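PDB 5INW: putative angiotensinogen, which probably inhibits serine proteases as a member of the serpin family, and binds heparin, which promotes its inhibition of thrombin through a template mechanism. Local coordinates for residues A[75-78]-A[79-82]; A[156-159]-A[160-163]; A[190-193]-A[194-198]; A[221-224]-A[225-229]; A[363-367]-A[368-372]. The protein carries 1 engineered substitution. One frame throughout, in Å; residues are numbered along the deposited sequence.

Contact 1. Residues A[75-78]-A[79-82]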
loop_
_atom_site.group_PDB
_atom_site.type_symbol
_atom_site.label_atom_id
_atom_site.label_comp_id
_atom_site.label_asym_id
_atom_site.label_seq_id
_atom_site.Cartn_x
_atom_site.Cartn_y
_atom_site.Cartn_z
ATOM N N LYS A 75 21.384 5.172 6.794
ATOM C CA LYS A 75 22.596 4.568 6.161
ATOM C C LYS A 75 22.469 3.338 5.172
ATOM O O LYS A 75 23.113 3.338 4.132
ATOM C CB LYS A 75 23.691 4.260 7.225
ATOM C CG LYS A 75 23.931 5.315 8.296
ATOM C CD LYS A 75 23.168 4.908 9.550
ATOM C CE LYS A 75 23.188 6.018 10.576
ATOM N NZ LYS A 75 22.922 5.471 11.930
ATOM N N SER A 76 21.687 2.309 5.484
ATOM C CA SER A 76 21.716 1.042 4.720
ATOM C C SER A 76 21.159 1.188 3.315
ATOM O O SER A 76 20.379 2.084 3.074
ATOM C CB SER A 76 20.886 -0.027 5.430
ATOM O OG SER A 76 20.790 -1.227 4.666
ATOM N N LYS A 77 21.504 0.278 2.404
ATOM C CA LYS A 77 21.053 0.397 0.989
ATOM C C LYS A 77 19.525 0.171 0.921
ATOM O O LYS A 77 18.800 1.010 0.417
ATOM C CB LYS A 77 21.819 -0.564 0.027
ATOM C CG LYS A 77 23.312 -0.263 -0.177
ATOM C CD LYS A 77 24.227 -0.877 0.901
ATOM C CE LYS A 77 25.701 -0.588 0.659
ATOM N NZ LYS A 77 26.445 -0.827 1.921
ATOM N N THR A 78 19.062 -0.953 1.483
ATOM C CA THR A 78 17.625 -1.284 1.563
ATOM C C THR A 78 16.791 -0.212 2.267
ATOM O O THR A 78 15.678 0.074 1.857
ATOM C CB THR A 78 17.414 -2.638 2.284
ATOM O OG1 THR A 78 18.240 -2.696 3.453
ATOM C CG2 THR A 78 17.748 -3.798 1.354
ATOM N N GLN A 79 17.362 0.380 3.314
ATOM C CA GLN A 79 16.724 1.478 4.051
ATOM C C GLN A 79 16.511 2.758 3.225
ATOM O O GLN A 79 15.467 3.375 3.359
ATOM C CB GLN A 79 17.490 1.794 5.335
ATOM C CG GLN A 79 17.369 0.654 6.343
ATOM C CD GLN A 79 18.304 0.761 7.538
ATOM O OE1 GLN A 79 19.277 1.502 7.517
ATOM N NE2 GLN A 79 18.031 -0.022 8.570
ATOM N N ARG A 80 17.465 3.116 2.358
ATOM C CA ARG A 80 17.335 4.269 1.452
ATOM C C ARG A 80 16.205 4.119 0.455
ATOM O O ARG A 80 15.427 5.053 0.250
ATOM C CB ARG A 80 18.637 4.570 0.694
ATOM C CG ARG A 80 19.765 5.140 1.586
ATOM C CD ARG A 80 20.981 5.690 0.808
ATOM N NE ARG A 80 22.255 5.480 1.510
ATOM C CZ ARG A 80 23.198 4.565 1.219
ATOM N NH1 ARG A 80 23.089 3.700 0.204
ATOM N NH2 ARG A 80 24.302 4.507 1.974
ATOM N N ILE A 81 16.124 2.958 -0.173
ATOM C CA ILE A 81 15.040 2.674 -1.128
ATOM C C ILE A 81 13.672 2.525 -0.428
ATOM O O ILE A 81 12.648 2.935 -0.978
ATOM C CB ILE A 81 15.383 1.489 -2.066
ATOM C CG1 ILE A 81 14.245 1.171 -3.060
ATOM C CG2 ILE A 81 15.720 0.248 -1.273
ATOM C CD1 ILE A 81 13.878 2.308 -4.014
ATOM N N ALA A 82 13.665 1.996 0.794
ATOM C CA ALA A 82 12.455 1.922 1.595
ATOM C C ALA A 82 11.900 3.323 1.891
ATOM O O ALA A 82 10.694 3.549 1.853
ATOM C CB ALA A 82 12.724 1.154 2.887
#

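Contact 2. Residues A[156-159]-A[160-163]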
loop_
_atom_site.group_PDB
_atom_site.type_symbol
_atom_site.label_atom_id
_atom_site.label_comp_id
_atom_site.label_asym_id
_atom_site.label_seq_id
_atom_site.Cartn_x
_atom_site.Cartn_y
_atom_site.Cartn_z
ATOM N N ARG A 156 16.002 -6.089 -4.146
ATOM C CA ARG A 156 16.614 -6.587 -2.908
ATOM C C ARG A 156 15.714 -6.364 -1.705
ATOM O O ARG A 156 15.538 -7.286 -0.887
ATOM C CB ARG A 156 17.988 -5.985 -2.619
ATOM C CG ARG A 156 18.760 -6.770 -1.529
ATOM C CD ARG A 156 20.262 -6.645 -1.669
ATOM N NE ARG A 156 20.586 -6.676 -3.105
ATOM C CZ ARG A 156 21.725 -6.237 -3.653
ATOM N NH1 ARG A 156 22.747 -5.826 -2.894
ATOM N NH2 ARG A 156 21.863 -6.274 -4.976
ATOM N N LEU A 157 15.173 -5.142 -1.594
ATOM C CA LEU A 157 14.160 -4.798 -0.574
ATOM C C LEU A 157 13.011 -5.804 -0.592
ATOM O O LEU A 157 12.739 -6.415 0.415
ATOM C CB LEU A 157 13.590 -3.375 -0.788
ATOM C CG LEU A 157 12.511 -2.877 0.206
ATOM C CD1 LEU A 157 13.111 -2.760 1.594
ATOM C CD2 LEU A 157 11.840 -1.561 -0.189
ATOM N N ASN A 158 12.369 -6.000 -1.741
ATOM C CA ASN A 158 11.265 -6.953 -1.814
ATOM C C ASN A 158 11.667 -8.378 -1.426
ATOM O O ASN A 158 10.958 -9.046 -0.687
ATOM C CB ASN A 158 10.562 -6.865 -3.155
ATOM C CG ASN A 158 9.782 -5.561 -3.287
ATOM O OD1 ASN A 158 9.191 -5.082 -2.313
ATOM N ND2 ASN A 158 9.762 -4.991 -4.489
ATOM N N GLY A 159 12.848 -8.806 -1.832
ATOM C CA GLY A 159 13.382 -10.051 -1.331
ATOM C C GLY A 159 13.492 -10.087 0.189
ATOM O O GLY A 159 13.206 -11.108 0.805
ATOM N N ALA A 160 13.974 -9.001 0.789
ATOM C CA ALA A 160 14.129 -8.903 2.258
ATOM C C ALA A 160 12.773 -8.908 2.989
ATOM O O ALA A 160 12.645 -9.573 4.018
ATOM C CB ALA A 160 14.947 -7.676 2.652
ATOM N N LEU A 161 11.772 -8.245 2.429
ATOM C CA LEU A 161 10.471 -8.119 3.080
ATOM C C LEU A 161 9.558 -9.353 2.967
ATOM O O LEU A 161 8.978 -9.767 3.947
ATOM C CB LEU A 161 9.722 -6.935 2.502
ATOM C CG LEU A 161 10.362 -5.572 2.686
ATOM C CD1 LEU A 161 9.744 -4.538 1.756
ATOM C CD2 LEU A 161 10.209 -5.150 4.165
ATOM N N TYR A 162 9.476 -9.935 1.777
ATOM C CA TYR A 162 8.574 -11.036 1.514
ATOM C C TYR A 162 9.119 -12.326 2.111
ATOM O O TYR A 162 10.138 -12.828 1.679
ATOM C CB TYR A 162 8.354 -11.212 0.021
ATOM C CG TYR A 162 7.847 -9.988 -0.752
ATOM C CD1 TYR A 162 7.146 -8.977 -0.128
ATOM C CD2 TYR A 162 8.039 -9.888 -2.143
ATOM C CE1 TYR A 162 6.681 -7.890 -0.843
ATOM C CE2 TYR A 162 7.573 -8.803 -2.839
ATOM C CZ TYR A 162 6.897 -7.806 -2.164
ATOM O OH TYR A 162 6.424 -6.716 -2.826
ATOM N N LYS A 163 8.462 -12.820 3.154
ATOM C CA LYS A 163 8.954 -13.910 4.004
ATOM C C LYS A 163 7.750 -14.552 4.630
ATOM O O LYS A 163 6.720 -13.934 4.722
ATOM C CB LYS A 163 9.873 -13.362 5.065
ATOM C CG LYS A 163 11.287 -13.034 4.576
ATOM C CD LYS A 163 12.067 -12.310 5.687
ATOM C CE LYS A 163 13.577 -12.416 5.689
ATOM N NZ LYS A 163 14.098 -13.357 6.746
#

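Contact 3. Residues A[190-193]-A[194-198]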
loop_
_atom_site.group_PDB
_atom_site.type_symbol
_atom_site.label_atom_id
_atom_site.label_comp_id
_atom_site.label_asym_id
_atom_site.label_seq_id
_atom_site.Cartn_x
_atom_site.Cartn_y
_atom_site.Cartn_z
ATOM N N ARG A 190 13.302 -9.186 -20.021
ATOM C CA ARG A 190 14.293 -9.675 -19.111
ATOM C C ARG A 190 14.488 -8.791 -17.900
ATOM O O ARG A 190 14.708 -9.347 -16.810
ATOM C CB ARG A 190 15.639 -9.803 -19.792
ATOM C CG ARG A 190 15.622 -10.859 -20.836
ATOM C CD ARG A 190 16.995 -11.001 -21.404
ATOM N NE ARG A 190 17.077 -12.232 -22.186
ATOM C CZ ARG A 190 18.140 -12.628 -22.868
ATOM N NH1 ARG A 190 19.243 -11.908 -22.838
ATOM N NH2 ARG A 190 18.082 -13.730 -23.591
ATOM N N THR A 191 14.469 -7.456 -18.031
ATOM C CA THR A 191 14.556 -6.642 -16.793
ATOM C C THR A 191 13.296 -6.827 -15.959
ATOM O O THR A 191 13.406 -6.785 -14.736
ATOM C CB THR A 191 14.812 -5.140 -16.961
ATOM O OG1 THR A 191 13.837 -4.662 -17.819
ATOM C CG2 THR A 191 16.167 -4.841 -17.576
ATOM N N VAL A 192 12.137 -7.057 -16.572
ATOM C CA VAL A 192 10.960 -7.359 -15.728
ATOM C C VAL A 192 10.965 -8.745 -15.100
ATOM O O VAL A 192 10.381 -8.910 -14.021
ATOM C CB VAL A 192 9.542 -7.072 -16.344
ATOM C CG1 VAL A 192 9.490 -5.683 -16.977
ATOM C CG2 VAL A 192 9.093 -8.168 -17.272
ATOM N N ALA A 193 11.587 -9.711 -15.748
ATOM C CA ALA A 193 11.742 -10.996 -15.132
ATOM C C ALA A 193 12.791 -10.925 -13.994
ATOM O O ALA A 193 12.551 -11.468 -12.925
ATOM C CB ALA A 193 12.115 -12.024 -16.159
ATOM N N HIS A 194 13.890 -10.189 -14.193
ATOM C CA HIS A 194 14.968 -10.111 -13.200
ATOM C C HIS A 194 14.612 -9.215 -11.991
ATOM O O HIS A 194 14.609 -9.674 -10.873
ATOM C CB HIS A 194 16.347 -9.744 -13.846
ATOM C CG HIS A 194 16.945 -10.869 -14.660
ATOM N ND1 HIS A 194 17.197 -10.774 -16.021
ATOM C CD2 HIS A 194 17.296 -12.132 -14.310
ATOM C CE1 HIS A 194 17.694 -11.916 -16.461
ATOM N NE2 HIS A 194 17.759 -12.758 -15.445
ATOM N N LEU A 195 14.237 -7.974 -12.197
ATOM C CA LEU A 195 13.869 -7.088 -11.086
ATOM C C LEU A 195 12.453 -7.262 -10.479
ATOM O O LEU A 195 12.240 -6.895 -9.307
ATOM C CB LEU A 195 13.965 -5.634 -11.540
ATOM C CG LEU A 195 15.247 -5.177 -12.224
ATOM C CD1 LEU A 195 15.150 -3.674 -12.461
ATOM C CD2 LEU A 195 16.485 -5.556 -11.399
ATOM N N PHE A 196 11.475 -7.732 -11.263
ATOM C CA PHE A 196 10.081 -7.861 -10.781
ATOM C C PHE A 196 9.554 -9.321 -10.674
ATOM O O PHE A 196 8.480 -9.516 -10.210
ATOM C CB PHE A 196 9.163 -6.942 -11.619
ATOM C CG PHE A 196 9.612 -5.512 -11.631
ATOM C CD1 PHE A 196 9.415 -4.671 -10.511
ATOM C CD2 PHE A 196 10.290 -4.982 -12.725
ATOM C CE1 PHE A 196 9.872 -3.355 -10.491
ATOM C CE2 PHE A 196 10.731 -3.651 -12.712
ATOM C CZ PHE A 196 10.522 -2.853 -11.594
ATOM N N LYS A 197 10.338 -10.312 -11.090
ATOM C CA LYS A 197 10.007 -11.729 -11.022
ATOM C C LYS A 197 8.803 -12.100 -11.796
ATOM O O LYS A 197 8.076 -12.977 -11.387
ATOM C CB LYS A 197 9.849 -12.200 -9.591
ATOM C CG LYS A 197 10.968 -11.806 -8.664
ATOM C CD LYS A 197 12.194 -12.689 -8.788
ATOM C CE LYS A 197 13.449 -11.828 -8.975
ATOM N NZ LYS A 197 14.758 -12.515 -8.688
ATOM N N SER A 198 8.542 -11.413 -12.890
ATOM C CA SER A 198 7.385 -11.715 -13.731
ATOM C C SER A 198 7.857 -12.153 -15.084
ATOM O O SER A 198 8.638 -11.475 -15.714
ATOM C CB SER A 198 6.492 -10.503 -13.933
ATOM O OG SER A 198 5.384 -10.903 -14.735
#

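Contact 4. Residues A[221-224]-A[225-229]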
loop_
_atom_site.group_PDB
_atom_site.type_symbol
_atom_site.label_atom_id
_atom_site.label_comp_id
_atom_site.label_asym_id
_atom_site.label_seq_id
_atom_site.Cartn_x
_atom_site.Cartn_y
_atom_site.Cartn_z
ATOM N N LYS A 221 -4.237 -18.576 -9.515
ATOM C CA LYS A 221 -3.334 -19.731 -9.486
ATOM C C LYS A 221 -2.068 -19.388 -8.736
ATOM O O LYS A 221 -1.687 -20.063 -7.790
ATOM C CB LYS A 221 -3.027 -20.235 -10.938
ATOM C CG LYS A 221 -4.121 -21.122 -11.537
ATOM C CD LYS A 221 -3.873 -21.291 -13.033
ATOM C CE LYS A 221 -4.881 -22.233 -13.677
ATOM N NZ LYS A 221 -4.282 -22.981 -14.829
ATOM N N VAL A 222 -1.493 -18.262 -9.074
ATOM C CA VAL A 222 -0.219 -17.845 -8.501
ATOM C C VAL A 222 -0.280 -17.181 -7.077
ATOM O O VAL A 222 0.717 -16.725 -6.569
ATOM C CB VAL A 222 0.485 -16.917 -9.522
ATOM C CG1 VAL A 222 1.852 -16.489 -9.038
ATOM C CG2 VAL A 222 0.670 -17.644 -10.860
ATOM N N THR A 223 -1.428 -17.109 -6.421
ATOM C CA THR A 223 -1.554 -16.365 -5.156
ATOM C C THR A 223 -2.473 -17.138 -4.177
ATOM O O THR A 223 -3.191 -16.556 -3.355
ATOM C CB THR A 223 -2.094 -14.940 -5.464
ATOM O OG1 THR A 223 -3.408 -14.999 -6.060
ATOM C CG2 THR A 223 -1.194 -14.184 -6.426
ATOM N N SER A 224 -2.409 -18.476 -4.279
ATOM C CA SER A 224 -3.363 -19.449 -3.677
ATOM C C SER A 224 -4.719 -18.842 -3.328
ATOM O O SER A 224 -5.044 -18.675 -2.148
ATOM C CB SER A 224 -2.751 -20.137 -2.448
ATOM O OG SER A 224 -1.701 -20.984 -2.841
ATOM N N LYS A 225 -5.472 -18.463 -4.357
ATOM C CA LYS A 225 -6.866 -18.024 -4.202
ATOM C C LYS A 225 -7.127 -16.840 -3.257
ATOM O O LYS A 225 -8.270 -16.602 -2.867
ATOM C CB LYS A 225 -7.771 -19.215 -3.822
ATOM C CG LYS A 225 -7.663 -20.431 -4.754
ATOM C CD LYS A 225 -8.854 -21.385 -4.624
ATOM C CE LYS A 225 -8.815 -22.493 -5.666
ATOM N NZ LYS A 225 -10.065 -23.307 -5.651
ATOM N N LYS A 226 -6.095 -16.074 -2.925
ATOM C CA LYS A 226 -6.302 -14.859 -2.135
ATOM C C LYS A 226 -6.793 -13.728 -3.032
ATOM O O LYS A 226 -7.509 -12.842 -2.598
ATOM C CB LYS A 226 -5.005 -14.442 -1.449
ATOM C CG LYS A 226 -4.580 -15.352 -0.302
ATOM C CD LYS A 226 -5.654 -15.319 0.805
ATOM C CE LYS A 226 -5.135 -15.769 2.167
ATOM N NZ LYS A 226 -4.837 -17.234 2.258
ATOM N N PHE A 227 -6.378 -13.767 -4.289
ATOM C CA PHE A 227 -6.722 -12.754 -5.243
ATOM C C PHE A 227 -7.436 -13.363 -6.458
ATOM O O PHE A 227 -6.801 -13.743 -7.449
ATOM C CB PHE A 227 -5.444 -12.048 -5.678
ATOM C CG PHE A 227 -4.765 -11.299 -4.588
ATOM C CD1 PHE A 227 -3.849 -11.910 -3.793
ATOM C CD2 PHE A 227 -5.066 -9.973 -4.363
ATOM C CE1 PHE A 227 -3.234 -11.220 -2.796
ATOM C CE2 PHE A 227 -4.460 -9.275 -3.363
ATOM C CZ PHE A 227 -3.533 -9.894 -2.580
ATOM N N PRO A 228 -8.769 -13.487 -6.373
ATOM C CA PRO A 228 -9.579 -13.741 -7.571
ATOM C C PRO A 228 -10.004 -12.369 -8.063
ATOM O O PRO A 228 -9.680 -11.366 -7.392
ATOM C CB PRO A 228 -10.760 -14.493 -6.994
ATOM C CG PRO A 228 -10.958 -13.866 -5.638
ATOM C CD PRO A 228 -9.618 -13.389 -5.161
ATOM N N ASP A 229 -10.704 -12.293 -9.186
ATOM C CA ASP A 229 -11.324 -11.008 -9.658
ATOM C C ASP A 229 -10.519 -9.652 -9.549
ATOM O O ASP A 229 -11.105 -8.580 -9.472
ATOM C CB ASP A 229 -12.731 -10.835 -9.048
ATOM C CG ASP A 229 -12.703 -10.547 -7.544
ATOM O OD1 ASP A 229 -11.755 -9.893 -7.035
ATOM O OD2 ASP A 229 -13.653 -10.971 -6.852
#

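Contact 5. Residues A[363-367]-A[368-372]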
loop_
_atom_site.group_PDB
_atom_site.type_symbol
_atom_site.label_atom_id
_atom_site.label_comp_id
_atom_site.label_asym_id
_atom_site.label_seq_id
_atom_site.Cartn_x
_atom_site.Cartn_y
_atom_site.Cartn_z
ATOM N N TYR A 363 -3.883 11.820 -8.905
ATOM C CA TYR A 363 -2.966 12.006 -7.785
ATOM C C TYR A 363 -1.517 11.930 -8.293
ATOM O O TYR A 363 -0.667 12.771 -7.953
ATOM C CB TYR A 363 -3.198 10.985 -6.659
ATOM C CG TYR A 363 -4.610 10.939 -6.059
ATOM C CD1 TYR A 363 -5.230 12.083 -5.591
ATOM C CD2 TYR A 363 -5.298 9.722 -5.923
ATOM C CE1 TYR A 363 -6.497 12.018 -5.040
ATOM C CE2 TYR A 363 -6.563 9.656 -5.383
ATOM C CZ TYR A 363 -7.148 10.799 -4.955
ATOM O OH TYR A 363 -8.401 10.769 -4.421
ATOM N N LEU A 364 -1.246 10.935 -9.130
ATOM C CA LEU A 364 0.095 10.730 -9.649
ATOM C C LEU A 364 0.430 11.874 -10.613
ATOM O O LEU A 364 1.584 12.325 -10.666
ATOM C CB LEU A 364 0.207 9.387 -10.345
ATOM C CG LEU A 364 -0.088 8.169 -9.458
ATOM C CD1 LEU A 364 -0.339 6.907 -10.283
ATOM C CD2 LEU A 364 1.050 7.959 -8.466
ATOM N N SER A 365 -0.566 12.343 -11.366
ATOM C CA SER A 365 -0.385 13.535 -12.163
ATOM C C SER A 365 0.095 14.724 -11.324
ATOM O O SER A 365 1.081 15.365 -11.673
ATOM C CB SER A 365 -1.670 13.881 -12.911
ATOM O OG SER A 365 -1.953 12.891 -13.889
ATOM N N ALA A 366 -0.566 15.013 -10.213
ATOM C CA ALA A 366 -0.091 16.098 -9.337
ATOM C C ALA A 366 1.334 15.858 -8.821
ATOM O O ALA A 366 2.134 16.799 -8.698
ATOM C CB ALA A 366 -1.030 16.317 -8.181
ATOM N N MET A 367 1.668 14.604 -8.532
ATOM C CA MET A 367 3.004 14.282 -8.026
ATOM C C MET A 367 4.098 14.352 -9.082
ATOM O O MET A 367 5.265 14.161 -8.766
ATOM C CB MET A 367 2.994 12.910 -7.374
ATOM C CG MET A 367 2.103 12.850 -6.141
ATOM S SD MET A 367 1.681 11.156 -5.771
ATOM C CE MET A 367 3.313 10.474 -5.442
ATOM N N GLY A 368 3.726 14.614 -10.327
ATOM C CA GLY A 368 4.693 14.890 -11.399
ATOM C C GLY A 368 4.796 13.896 -12.559
ATOM O O GLY A 368 5.632 14.112 -13.428
ATOM N N MET A 369 3.924 12.871 -12.581
ATOM C CA MET A 369 4.004 11.746 -13.497
ATOM C C MET A 369 2.876 11.816 -14.496
ATOM O O MET A 369 2.390 10.794 -15.020
ATOM C CB MET A 369 3.907 10.437 -12.741
ATOM C CG MET A 369 5.182 10.100 -12.023
ATOM S SD MET A 369 4.890 8.798 -10.835
ATOM C CE MET A 369 4.216 9.784 -9.482
ATOM N N SER A 370 2.512 13.036 -14.818
ATOM C CA SER A 370 1.443 13.295 -15.747
ATOM C C SER A 370 1.731 12.804 -17.181
ATOM O O SER A 370 0.805 12.530 -17.951
ATOM C CB SER A 370 1.225 14.818 -15.778
ATOM O OG SER A 370 0.078 15.124 -16.526
ATOM N N SER A 371 3.007 12.718 -17.525
ATOM C CA SER A 371 3.421 12.445 -18.903
ATOM C C SER A 371 2.929 11.115 -19.440
ATOM O O SER A 371 2.317 11.077 -20.459
ATOM C CB SER A 371 4.957 12.541 -19.018
ATOM O OG SER A 371 5.429 12.157 -20.279
ATOM N N MET A 372 3.183 10.042 -18.703
ATOM C CA MET A 372 2.816 8.665 -19.102
ATOM C C MET A 372 1.337 8.408 -19.464
ATOM O O MET A 372 1.066 7.366 -20.056
ATOM C CB MET A 372 3.179 7.711 -17.979
ATOM C CG MET A 372 2.357 7.881 -16.693
ATOM S SD MET A 372 3.118 6.887 -15.387
ATOM C CE MET A 372 1.938 7.086 -14.067
#

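Contact 1. Residues A[75-78]-A[79-82]
Ser76 and Gln79 make the side-chain contact at this helix start. Ser76 holds the N-cap position, and its N-H is taken by the Gln79 amide oxygen: Ser76 N donates to Gln79 OE1 over 3.3 Å at 149°, from a position tilted 27° out of the amide plane. The reaching side chain is nearly extended beyond CG (chi2 169°), which carries the amide back past Ser76 CB to that N-H. Ser76 OG and Thr78 OG1 are hydrogen-bonded at 3.2 Å, either hydroxyl able to donate.

Backbone bonding begins with Arg80 N to Ser76 O at 3.2 Å and continues with Ala82 N to Thr78 O at 3.0 Å. A further polar approach is made at Arg80, where Lys75 O and Ser76 O lie over one face of the guanidinium.

In the packing, Lys77 CG runs alongside, 4.0 Å from Arg80 NH1. Ile81 packs on Phe154 and Ala82 on Leu157, both of helix 150-161.

Gln79 NE2 also donates to the carbonyl of Lys20 of the C-terminal peptide chain. With an alanine here, Ser76 N and that peptide carbonyl would probably both lose their amide partner. One neutral amide thus serves both the helix start and, beside packing by Ala82, the peptide chain.

Contact 2. Residues A[156-159]-A[160-163]
The tightly packed side of this last helical turn is made by Leu157 and Leu161, with Leu157 CG 3.6 Å from Leu161 CD1. Their side chains cross at a slant because Leu157 holds CG opposite its own nitrogen (chi1 180°) whereas Leu161 holds CG opposite its carbonyl carbon (chi1 -62°). Both leucines are buried and reach Leu111 of helix 110-122; Leu161 also meets Leu170 of strand 168-179. Leu157 packs against Thr21 and Leu161 against Asp18, both of the separate C-terminal peptide chain.

A second close pair is Asn158 and Tyr162, which run side by side with amide and ring planes only 5° apart. Asn158 CB sits 3.6 Å from Tyr162 CE2, and Asn158 OD1 lies 3.6 Å from Tyr162 CZ. A backbone bond helps to set this pairing: Tyr162 N donates to Asn158 O over 3.0 Å, and that same carbonyl oxygen lies over one ring face, 3.3 Å from Tyr162 CG. A leucine in place of Tyr162 would probably leave the flat flank of the Asn158 amide without its matching plane and let that amide turn more easily.

The other side is looser. Arg156 and Gly159 are exposed, and the link across the segments there is mainly backbone, with Ala160 N bonded to Arg156 O at 2.9 Å.

Tyr162 is the first residue to leave helical angles as the chain heads for strand 163-165. In chemical terms, the helix end is closed by apolar packing inside and a parallel amide-ring pair beside it.

Contact 3. Residues A[190-193]-A[194-198]
Regular helical bonds join the first part of the two segments: Arg190 O receives His194 N, and Thr191 O receives Leu195 N over 2.9 Å. The pattern then frays. Phe196 N and Lys197 N make only weak bonds, to Val192 O and Ala193 O respectively. Lys197 has positive phi (61°), which swings the chain back, and Ser198 N points almost straight at Val192 O, 172° at the hydrogen, though at 3.3 Å the bond is weak. The same fold-back brings Ser198 O to Ala193 CA in a C-H...O contact of 3.2 Å.

This turn follows helix 186-196, the connecting helix of a beta-alpha-beta unit whose strands 168-179 and 200-203 are parallel. Phe196 O is tied to Asn174 ND2 on the first of them.

Among the side chains, Val192 and Phe196 are buried. Phe196 CD2 lies 4.2 Å from Val192 CB, and Val192 CA meets the ring in plane at its edge. Val192 CG2 stands between its own backbone nitrogen and carbonyl carbon (chi1 to CG1 -48°), and from there it reaches Ser198 O at 3.7 Å. Leu195 CB covers one face of the Phe196 ring toward its rim, and the ring packs further against Met151 and Phe154 of helix 150-161.

Contact 4. Residues A[221-224]-A[225-229]
With chi1 at 62°, Thr223 OG1 lies between its own nitrogen and carbonyl carbon, while Phe227 CG is opposite its carbonyl carbon (chi1 -65°); these first torsions turn the two side chains together. The side chains cross at about a right angle. Thr223 OG1 comes to the edge of the phenyl ring near its plane, 3.6 Å from Phe227 CB, and Thr223 CB is 3.9 Å from Phe227 CD1. Thr223 is buried, and its hydroxyl is hydrogen-bonded to Ile219 O of the preceding helix.

The backbone between them is closed by a single bond, Lys226 N to Thr223 O, 3.0 Å long and straight at the hydrogen (164°), although the donor stands above the carbonyl plane. Lys226 CB lies 3.4 Å from the same Thr223 O.

Ser224 and Lys225 both have positive phi and psi, and their side chains are exposed, whereas Phe227 is buried on Val245 and Tyr247 of strand 238-251 and on Lys409 and Glu411 of strand 405-417. That last strand pairs between 238-251 and 389-401, consistent with an inserted, cleaved serpin reactive loop. The four residues 223-226 make a beta turn with two left-handed central residues, only loosely like type I', in the connection from helix 208-221 to strand 238-251.

Contact 5. Residues A[363-367]-A[368-372]
Gly368 bonds back to Ser365 with a backbone that a side chain would hardly allow: at phi 115° a beta carbon would jam against the carbonyl oxygen of Met367. It is the C-prime residue of a Schellman motif. Met369 N reaches Leu364 O over 3.1 Å, and Gly368 N reaches Ser365 O, also over 3.1 Å, from well above the carbonyl plane, 63° out of it. The pair of bonds ends helix 361-369.

The turn delivers Met369 onto the inner flank of the helix. Its chain runs out extended and then bends at chi3 (-82°), so that the methyl CE comes back against the helix, 3.8 Å from Leu364 CD2 and 4.0 Å from Met367 CB. Met367 and Met369 run side by side, pointing the same way, whereas Leu364 crosses Met369 at a slant. Met372 CE lies farther off, 4.4 Å from Leu364 CD1. This apolar group continues outward: Met369 and Met372 pack on Leu132 of helix 126-136, while Leu364 and Met372 pack on Ile393 of strand 389-401.

On the outer flank Ser365 OG is 4.0 Å from Ser370 OG, and its hydrogen bond goes to Lys361 O. The work is therefore divided: backbone bonds stop the helix, methionine side chains and Leu364 pack on the buried flank, and the polar serines stay on the outer side.

In the fold
Contacts 1, 2, 3 and 5 sit at helix ends, contact 1 at a start and the others at C-terminal ends, while contact 4 is a turn in a connecting loop. Each is partly buried, with an apolar inner flank and exposed residues outside. Contacts 1 and 2 alone touch, Leu157 packing on Thr78, Ile81 and Ala82, and both meet the C-terminal peptide chain. Contact 3 stands about 15 Å from contact 2, centre to centre. Contacts 2, 3, 4 and 5 all meet the large sheet, contacts 2 and 3 on strand 168-179. Amide groups mark contacts 1 and 2, weak backbone bonds and a buried phenylalanine contact 3, a threonine-phenylalanine pair contact 4, and methionines contact 5.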